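Long-range contact in AlyGC (Glaciecola chathamensis, PDB 5GKD), which cleaves the marine polysaccharide alginate as a lyase of polysaccharide lyase family 6, probably by beta-elimination: residues Ala27-Phe38 and Lys57-Leu68. Sequence-based numbering, arbitrary orientation.
With PO4 (phosphate ion), chain I.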
ATOM      1  N   ALA A  27     -34.836  11.476 -17.145  1.00 18.59           N
ATOM      2  CA  ALA A  27     -35.812  11.611 -16.078  1.00 19.59           C
ATOM      3  C   ALA A  27     -35.131  11.781 -14.722  1.00 21.54           C
ATOM      4  O   ALA A  27     -34.075  11.212 -14.456  1.00 21.51           O
ATOM      5  CB  ALA A  27     -36.732  10.377 -16.050  1.00 21.21           C
ATOM      6  N   ASN A  28     -35.767  12.565 -13.857  1.00 21.18           N
ATOM      7  CA  ASN A  28     -35.259  12.782 -12.514  1.00 21.78           C
ATOM      8  C   ASN A  28     -35.025  11.454 -11.815  1.00 22.25           C
ATOM      9  O   ASN A  28     -35.843  10.541 -11.900  1.00 22.72           O
ATOM     10  CB  ASN A  28     -36.244  13.632 -11.709  1.00 23.94           C
ATOM     11  CG  ASN A  28     -36.333  15.043 -12.219  1.00 23.27           C
ATOM     12  OD1 ASN A  28     -35.412  15.538 -12.869  1.00 23.02           O
ATOM     13  ND2 ASN A  28     -37.432  15.710 -11.920  1.00 24.42           N
ATOM     14  N   GLY A  29     -33.894  11.355 -11.144  1.00 23.77           N
ATOM     15  CA  GLY A  29     -33.530  10.165 -10.415  1.00 22.76           C
ATOM     16  C   GLY A  29     -32.023   9.999 -10.410  1.00 24.87           C
ATOM     17  O   GLY A  29     -31.280  10.871 -10.853  1.00 22.49           O
ATOM     18  N   THR A  30     -31.598   8.851  -9.901  1.00 22.17           N
ATOM     19  CA  THR A  30     -30.192   8.494  -9.782  1.00 22.02           C
ATOM     20  C   THR A  30     -29.858   7.454 -10.849  1.00 21.49           C
ATOM     21  O   THR A  30     -30.414   6.355 -10.849  1.00 24.63           O
ATOM     22  CB  THR A  30     -29.895   7.976  -8.373  1.00 25.77           C
ATOM     23  OG1 THR A  30     -30.152   9.019  -7.418  1.00 23.02           O
ATOM     24  CG2 THR A  30     -28.457   7.515  -8.251  1.00 23.74           C
ATOM     25  N   TRP A  31     -28.976   7.817 -11.771  1.00 22.27           N
ATOM     26  CA  TRP A  31     -28.527   6.926 -12.837  1.00 23.03           C
ATOM     27  C   TRP A  31     -27.151   6.416 -12.451  1.00 22.09           C
ATOM     28  O   TRP A  31     -26.172   7.160 -12.537  1.00 22.65           O
ATOM     29  CB  TRP A  31     -28.466   7.646 -14.182  1.00 20.23           C
ATOM     30  CG  TRP A  31     -29.747   8.237 -14.606  1.00 17.38           C
ATOM     31  CD1 TRP A  31     -30.449   9.210 -13.973  1.00 16.98           C
ATOM     32  CD2 TRP A  31     -30.490   7.896 -15.772  1.00 18.07           C
ATOM     33  NE1 TRP A  31     -31.588   9.491 -14.663  1.00 17.81           N
ATOM     34  CE2 TRP A  31     -31.636   8.703 -15.780  1.00 16.81           C
ATOM     35  CE3 TRP A  31     -30.291   6.985 -16.818  1.00 19.42           C
ATOM     36  CZ2 TRP A  31     -32.586   8.638 -16.792  1.00 16.34           C
ATOM     37  CZ3 TRP A  31     -31.239   6.918 -17.831  1.00 21.33           C
ATOM     38  CH2 TRP A  31     -32.375   7.736 -17.805  1.00 17.24           C
ATOM     39  N   ARG A  32     -27.072   5.158 -12.035  1.00 19.86           N
ATOM     40  CA  ARG A  32     -25.825   4.600 -11.539  1.00 22.77           C
ATOM     41  C   ARG A  32     -25.099   3.859 -12.656  1.00 23.31           C
ATOM     42  O   ARG A  32     -25.725   3.198 -13.485  1.00 25.04           O
ATOM     43  CB  ARG A  32     -26.075   3.670 -10.345  1.00 25.99           C
ATOM     44  CG  ARG A  32     -24.789   3.156  -9.692  1.00 26.93           C
ATOM     45  CD  ARG A  32     -24.800   3.183  -8.165  1.00 26.90           C
ATOM     46  NE  ARG A  32     -23.486   2.788  -7.648  1.00 36.95           N
ATOM     47  CZ  ARG A  32     -22.670   3.540  -6.896  1.00 32.86           C
ATOM     48  NH1 ARG A  32     -23.007   4.773  -6.502  1.00 26.27           N
ATOM     49  NH2 ARG A  32     -21.494   3.040  -6.529  1.00 24.53           N
ATOM     50  N   ASP A  33     -23.776   3.995 -12.688  1.00 22.00           N
ATOM     51  CA  ASP A  33     -22.942   3.292 -13.662  1.00 20.20           C
ATOM     52  C   ASP A  33     -23.404   3.558 -15.095  1.00 21.23           C
ATOM     53  O   ASP A  33     -23.496   2.646 -15.911  1.00 22.70           O
ATOM     54  CB  ASP A  33     -22.929   1.783 -13.386  1.00 24.13           C
ATOM     55  CG  ASP A  33     -22.450   1.436 -11.980  1.00 25.74           C
ATOM     56  OD1 ASP A  33     -21.682   2.205 -11.371  1.00 22.07           O
ATOM     57  OD2 ASP A  33     -22.846   0.367 -11.488  1.00 30.12           O
ATOM     58  N   PHE A  34     -23.705   4.816 -15.401  1.00 22.22           N
ATOM     59  CA  PHE A  34     -24.215   5.219 -16.707  1.00 18.12           C
ATOM     60  C   PHE A  34     -23.091   5.897 -17.491  1.00 21.29           C
ATOM     61  O   PHE A  34     -22.802   7.074 -17.276  1.00 18.89           O
ATOM     62  CB  PHE A  34     -25.411   6.153 -16.543  1.00 19.45           C
ATOM     63  CG  PHE A  34     -26.177   6.401 -17.819  1.00 21.64           C
ATOM     64  CD1 PHE A  34     -25.974   5.607 -18.940  1.00 17.92           C
ATOM     65  CD2 PHE A  34     -27.100   7.427 -17.897  1.00 18.52           C
ATOM     66  CE1 PHE A  34     -26.685   5.830 -20.097  1.00 17.21           C
ATOM     67  CE2 PHE A  34     -27.802   7.654 -19.072  1.00 18.44           C
ATOM     68  CZ  PHE A  34     -27.592   6.854 -20.164  1.00 15.65           C
ATOM     69  N   GLU A  35     -22.485   5.155 -18.422  1.00 19.53           N
ATOM     70  CA  GLU A  35     -21.487   5.695 -19.348  1.00 19.61           C
ATOM     71  C   GLU A  35     -22.217   6.261 -20.561  1.00 20.35           C
ATOM     72  O   GLU A  35     -22.599   5.523 -21.466  1.00 18.40           O
ATOM     73  CB  GLU A  35     -20.487   4.619 -19.758  1.00 19.84           C
ATOM     74  CG  GLU A  35     -19.603   4.147 -18.632  1.00 21.95           C
ATOM     75  CD  GLU A  35     -18.605   3.078 -19.057  1.00 26.15           C
ATOM     76  OE1 GLU A  35     -17.627   3.404 -19.767  1.00 32.31           O
ATOM     77  OE2 GLU A  35     -18.787   1.917 -18.657  1.00 28.69           O
ATOM     78  N   VAL A  36     -22.406   7.578 -20.582  1.00 21.92           N
ATOM     79  CA  VAL A  36     -23.219   8.243 -21.590  1.00 18.98           C
ATOM     80  C   VAL A  36     -22.358   8.520 -22.813  1.00 21.48           C
ATOM     81  O   VAL A  36     -21.326   9.181 -22.711  1.00 22.43           O
ATOM     82  CB  VAL A  36     -23.818   9.549 -21.048  1.00 21.19           C
ATOM     83  CG1 VAL A  36     -24.622  10.252 -22.130  1.00 18.83           C
ATOM     84  CG2 VAL A  36     -24.660   9.281 -19.801  1.00 18.41           C
ATOM     85  N   LEU A  37     -22.780   8.022 -23.970  1.00 21.48           N
ATOM     86  CA  LEU A  37     -22.180   8.388 -25.246  1.00 20.62           C
ATOM     87  C   LEU A  37     -23.238   9.168 -26.009  1.00 20.37           C
ATOM     88  O   LEU A  37     -24.215   8.588 -26.496  1.00 24.29           O
ATOM     89  CB  LEU A  37     -21.700   7.169 -26.034  1.00 21.11           C
ATOM     90  CG  LEU A  37     -21.186   7.427 -27.463  1.00 21.87           C
ATOM     91  CD1 LEU A  37     -20.103   8.488 -27.459  1.00 19.83           C
ATOM     92  CD2 LEU A  37     -20.678   6.147 -28.131  1.00 20.17           C
ATOM     93  N   PHE A  38     -23.054  10.487 -26.074  1.00 20.50           N
ATOM     94  CA  PHE A  38     -23.973  11.409 -26.731  1.00 17.44           C
ATOM     95  C   PHE A  38     -23.380  11.702 -28.099  1.00 20.24           C
ATOM     96  O   PHE A  38     -22.594  12.631 -28.270  1.00 21.09           O
ATOM     97  CB  PHE A  38     -24.143  12.679 -25.911  1.00 19.60           C
ATOM     98  CG  PHE A  38     -25.216  13.598 -26.428  1.00 16.97           C
ATOM     99  CD1 PHE A  38     -26.388  13.095 -26.949  1.00 17.00           C
ATOM    100  CD2 PHE A  38     -25.058  14.958 -26.368  1.00 18.42           C
ATOM    101  CE1 PHE A  38     -27.368  13.951 -27.408  1.00 20.42           C
ATOM    102  CE2 PHE A  38     -26.044  15.814 -26.819  1.00 16.81           C
ATOM    103  CZ  PHE A  38     -27.185  15.319 -27.341  1.00 16.73           C
ATOM    104  N   LYS A  57     -31.922  17.379  -9.951  1.00 22.17           N
ATOM    105  CA  LYS A  57     -32.544  16.116  -9.564  1.00 21.88           C
ATOM    106  C   LYS A  57     -32.115  14.934 -10.424  1.00 20.46           C
ATOM    107  O   LYS A  57     -32.619  13.823 -10.219  1.00 24.60           O
ATOM    108  CB  LYS A  57     -34.076  16.238  -9.605  1.00 22.54           C
ATOM    109  CG  LYS A  57     -34.640  17.204  -8.571  1.00 23.95           C
ATOM    110  CD  LYS A  57     -36.161  17.315  -8.638  1.00 27.96           C
ATOM    111  CE  LYS A  57     -36.695  18.064  -7.424  1.00 36.65           C
ATOM    112  NZ  LYS A  57     -38.149  18.398  -7.509  1.00 49.37           N
ATOM    113  N   VAL A  58     -31.241  15.140 -11.404  1.00 21.81           N
ATOM    114  CA  VAL A  58     -30.674  14.059 -12.205  1.00 17.30           C
ATOM    115  C   VAL A  58     -29.226  13.889 -11.788  1.00 19.87           C
ATOM    116  O   VAL A  58     -28.382  14.765 -12.028  1.00 20.27           O
ATOM    117  CB  VAL A  58     -30.787  14.328 -13.711  1.00 18.95           C
ATOM    118  CG1 VAL A  58     -30.036  13.275 -14.500  1.00 17.05           C
ATOM    119  CG2 VAL A  58     -32.243  14.398 -14.123  1.00 18.14           C
ATOM    120  N   PHE A  59     -28.936  12.751 -11.183  1.00 20.35           N
ATOM    121  CA  PHE A  59     -27.613  12.418 -10.696  1.00 19.18           C
ATOM    122  C   PHE A  59     -27.056  11.275 -11.515  1.00 18.92           C
ATOM    123  O   PHE A  59     -27.764  10.299 -11.779  1.00 24.03           O
ATOM    124  CB  PHE A  59     -27.670  12.021  -9.219  1.00 20.48           C
ATOM    125  CG  PHE A  59     -28.279  13.062  -8.352  1.00 21.63           C
ATOM    126  CD1 PHE A  59     -27.543  14.165  -7.958  1.00 20.71           C
ATOM    127  CD2 PHE A  59     -29.595  12.952  -7.935  1.00 24.16           C
ATOM    128  CE1 PHE A  59     -28.096  15.131  -7.157  1.00 23.61           C
ATOM    129  CE2 PHE A  59     -30.157  13.929  -7.134  1.00 25.55           C
ATOM    130  CZ  PHE A  59     -29.402  15.019  -6.746  1.00 25.48           C
ATOM    131  N   LEU A  60     -25.801  11.395 -11.904  1.00 19.80           N
ATOM    132  CA  LEU A  60     -25.066  10.317 -12.542  1.00 18.21           C
ATOM    133  C   LEU A  60     -23.997   9.877 -11.556  1.00 20.40           C
ATOM    134  O   LEU A  60     -23.078  10.642 -11.250  1.00 16.64           O
ATOM    135  CB  LEU A  60     -24.465  10.751 -13.873  1.00 15.72           C
ATOM    136  CG  LEU A  60     -25.411  10.547 -15.055  1.00 20.42           C
ATOM    137  CD1 LEU A  60     -26.557  11.509 -14.966  1.00 19.82           C
ATOM    138  CD2 LEU A  60     -24.713  10.675 -16.385  1.00 19.40           C
ATOM    139  N   THR A  61     -24.119   8.645 -11.066  1.00 17.23           N
ATOM    140  CA  THR A  61     -23.343   8.169  -9.930  1.00 18.24           C
ATOM    141  C   THR A  61     -22.600   6.883 -10.290  1.00 18.75           C
ATOM    142  O   THR A  61     -22.747   6.324 -11.379  1.00 20.13           O
ATOM    143  CB  THR A  61     -24.235   7.931  -8.702  1.00 21.87           C
ATOM    144  OG1 THR A  61     -25.117   6.818  -8.939  1.00 21.62           O
ATOM    145  CG2 THR A  61     -25.049   9.171  -8.380  1.00 18.34           C
ATOM    146  N   GLY A  62     -21.790   6.416  -9.354  1.00 18.15           N
ATOM    147  CA  GLY A  62     -20.987   5.236  -9.616  1.00 21.43           C
ATOM    148  C   GLY A  62     -20.024   5.491 -10.752  1.00 20.58           C
ATOM    149  O   GLY A  62     -19.478   6.588 -10.899  1.00 18.39           O
ATOM    150  N   GLN A  63     -19.827   4.472 -11.587  1.00 21.94           N
ATOM    151  CA  GLN A  63     -18.877   4.567 -12.697  1.00 22.22           C
ATOM    152  C   GLN A  63     -19.601   5.081 -13.938  1.00 20.31           C
ATOM    153  O   GLN A  63     -19.784   4.383 -14.928  1.00 23.00           O
ATOM    154  CB  GLN A  63     -18.184   3.231 -12.937  1.00 19.73           C
ATOM    155  CG  GLN A  63     -17.015   3.008 -11.990  1.00 23.31           C
ATOM    156  CD  GLN A  63     -17.458   3.071 -10.534  1.00 25.56           C
ATOM    157  OE1 GLN A  63     -18.063   2.127 -10.023  1.00 30.44           O
ATOM    158  NE2 GLN A  63     -17.213   4.197  -9.883  1.00 24.58           N
ATOM    159  N   SER A  64     -20.020   6.344 -13.844  1.00 20.44           N
ATOM    160  CA  SER A  64     -20.677   7.088 -14.905  1.00 18.28           C
ATOM    161  C   SER A  64     -19.685   8.045 -15.542  1.00 19.30           C
ATOM    162  O   SER A  64     -18.694   8.440 -14.924  1.00 18.80           O
ATOM    163  CB  SER A  64     -21.866   7.886 -14.370  1.00 16.85           C
ATOM    164  OG  SER A  64     -22.913   7.063 -13.934  1.00 19.87           O
ATOM    165  N   ASN A  65     -19.964   8.419 -16.784  1.00 17.28           N
ATOM    166  CA  ASN A  65     -19.165   9.424 -17.474  1.00 19.95           C
ATOM    167  C   ASN A  65     -19.969   9.910 -18.675  1.00 18.51           C
ATOM    168  O   ASN A  65     -21.111   9.496 -18.885  1.00 20.05           O
ATOM    169  CB  ASN A  65     -17.781   8.879 -17.856  1.00 21.66           C
ATOM    170  CG  ASN A  65     -17.840   7.727 -18.864  1.00 21.53           C
ATOM    171  OD1 ASN A  65     -18.828   7.538 -19.560  1.00 21.47           O
ATOM    172  ND2 ASN A  65     -16.760   6.961 -18.939  1.00 20.16           N
ATOM    173  N   LEU A  66     -19.375  10.813 -19.451  1.00 19.88           N
ATOM    174  CA  LEU A  66     -20.068  11.437 -20.574  1.00 19.30           C
ATOM    175  C   LEU A  66     -19.096  11.679 -21.718  1.00 19.05           C
ATOM    176  O   LEU A  66     -18.002  12.212 -21.508  1.00 19.06           O
ATOM    177  CB  LEU A  66     -20.724  12.756 -20.156  1.00 18.11           C
ATOM    178  CG  LEU A  66     -21.246  13.693 -21.256  1.00 17.80           C
ATOM    179  CD1 LEU A  66     -22.342  13.037 -22.067  1.00 16.86           C
ATOM    180  CD2 LEU A  66     -21.737  15.001 -20.659  1.00 17.47           C
ATOM    181  N   ARG A  67     -19.492  11.270 -22.918  1.00 17.49           N
ATOM    182  CA  ARG A  67     -18.732  11.546 -24.128  1.00 15.59           C
ATOM    183  C   ARG A  67     -19.653  12.217 -25.130  1.00 17.27           C
ATOM    184  O   ARG A  67     -20.788  11.774 -25.320  1.00 19.56           O
ATOM    185  CB  ARG A  67     -18.124  10.271 -24.718  1.00 17.00           C
ATOM    186  CG  ARG A  67     -16.947   9.720 -23.904  1.00 18.40           C
ATOM    187  CD  ARG A  67     -16.427   8.410 -24.457  1.00 19.66           C
ATOM    188  NE  ARG A  67     -17.422   7.348 -24.354  1.00 21.05           N
ATOM    189  CZ  ARG A  67     -17.431   6.237 -25.085  1.00 24.33           C
ATOM    190  NH1 ARG A  67     -16.498   6.029 -26.014  1.00 23.90           N
ATOM    191  NH2 ARG A  67     -18.387   5.337 -24.893  1.00 22.93           N
ATOM    192  N   LEU A  68     -19.186  13.312 -25.722  1.00 17.93           N
ATOM    193  CA  LEU A  68     -19.869  13.972 -26.828  1.00 19.60           C
ATOM    194  C   LEU A  68     -19.157  13.636 -28.130  1.00 19.68           C
ATOM    195  O   LEU A  68     -17.929  13.619 -28.180  1.00 19.17           O
ATOM    196  CB  LEU A  68     -19.894  15.493 -26.653  1.00 18.26           C
ATOM    197  CG  LEU A  68     -20.788  16.090 -25.580  1.00 19.57           C
ATOM    198  CD1 LEU A  68     -20.138  15.949 -24.205  1.00 18.05           C
ATOM    199  CD2 LEU A  68     -21.130  17.557 -25.874  1.00 15.19           C
TER
HETATM  200  P   PO4 I 805     -17.269   2.781 -27.472  1.00 50.60           P
HETATM  201  O1  PO4 I 805     -18.092   2.974 -26.220  1.00 44.39           O
HETATM  202  O2  PO4 I 805     -18.111   2.124 -28.540  1.00 44.99           O
HETATM  203  O3  PO4 I 805     -16.759   4.102 -28.002  1.00 35.36           O
HETATM  204  O4  PO4 I 805     -16.095   1.903 -27.131  1.00 50.95           O
HETATM  205  O   HOH W   1     -20.612   1.795  -8.989  1.00 27.18           O
HETATM  206  O   HOH W   2     -25.581   6.176  -6.195  1.00 30.42           O
HETATM  207  O   HOH W   3     -20.006   1.731 -15.618  1.00 28.63           O
HETATM  208  O   HOH W   4     -20.705   4.274 -23.445  1.00 28.93           O
HETATM  209  O   HOH W   5     -16.897   5.140 -21.586  1.00 31.80           O
HETATM  210  O   HOH W   6     -19.311   7.288 -22.282  1.00 18.37           O
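Ser64 OG reaches Phe34 N where both coils bend, its hydroxyl turned beside its own backbone N (chi1 -68°) to accept that N-H at 2.8 Å while giving its proton to Thr61 O. That carbonyl also takes Asp33 N, the two donors arriving from opposite faces of its plane. Replaced by an alanine, Ser64 would probably leave the buried Phe34 N-H without its acceptor and Thr61 O with one of its two donors gone. Next to it, Asp33 OD1 uses its anti lone pair for Gln63 N, 2.9 Å away, and the guanidinium of Arg32 lies flat over Gly62, whose CA stands 3.6 Å above its centre. Gly62, at positive phi, has no side chain to collide with Asp33 OD1. These are neighbouring coils of a right-handed parallel beta-helix, the fold of the pectate lyase-like clan: strand 29-32 pairs with 58-62, then, past the bend, 35-38 with 65-68. Inward, Leu60 CD2 meets Val36 CG2 at 3.7 Å, and Val36 CG2 also covers one face of the Phe34 ring; helix 8-17 packs on Phe34 and Val36. Outward, Asn65 OD1 lies against Glu35 CB, the amide and carboxylate planes 75° apart, while Glu35 OE2 forms a salt bridge to Lys475 of the second subunit. Leu37 CD1 lies over one face of the Arg67 guanidinium, whose edge meets a phosphate ion, probably from the crystallisation liquor, which Arg95 also binds: Arg67 NH2 bonds its O1 at 2.7 Å, Arg67 NH1 its O3.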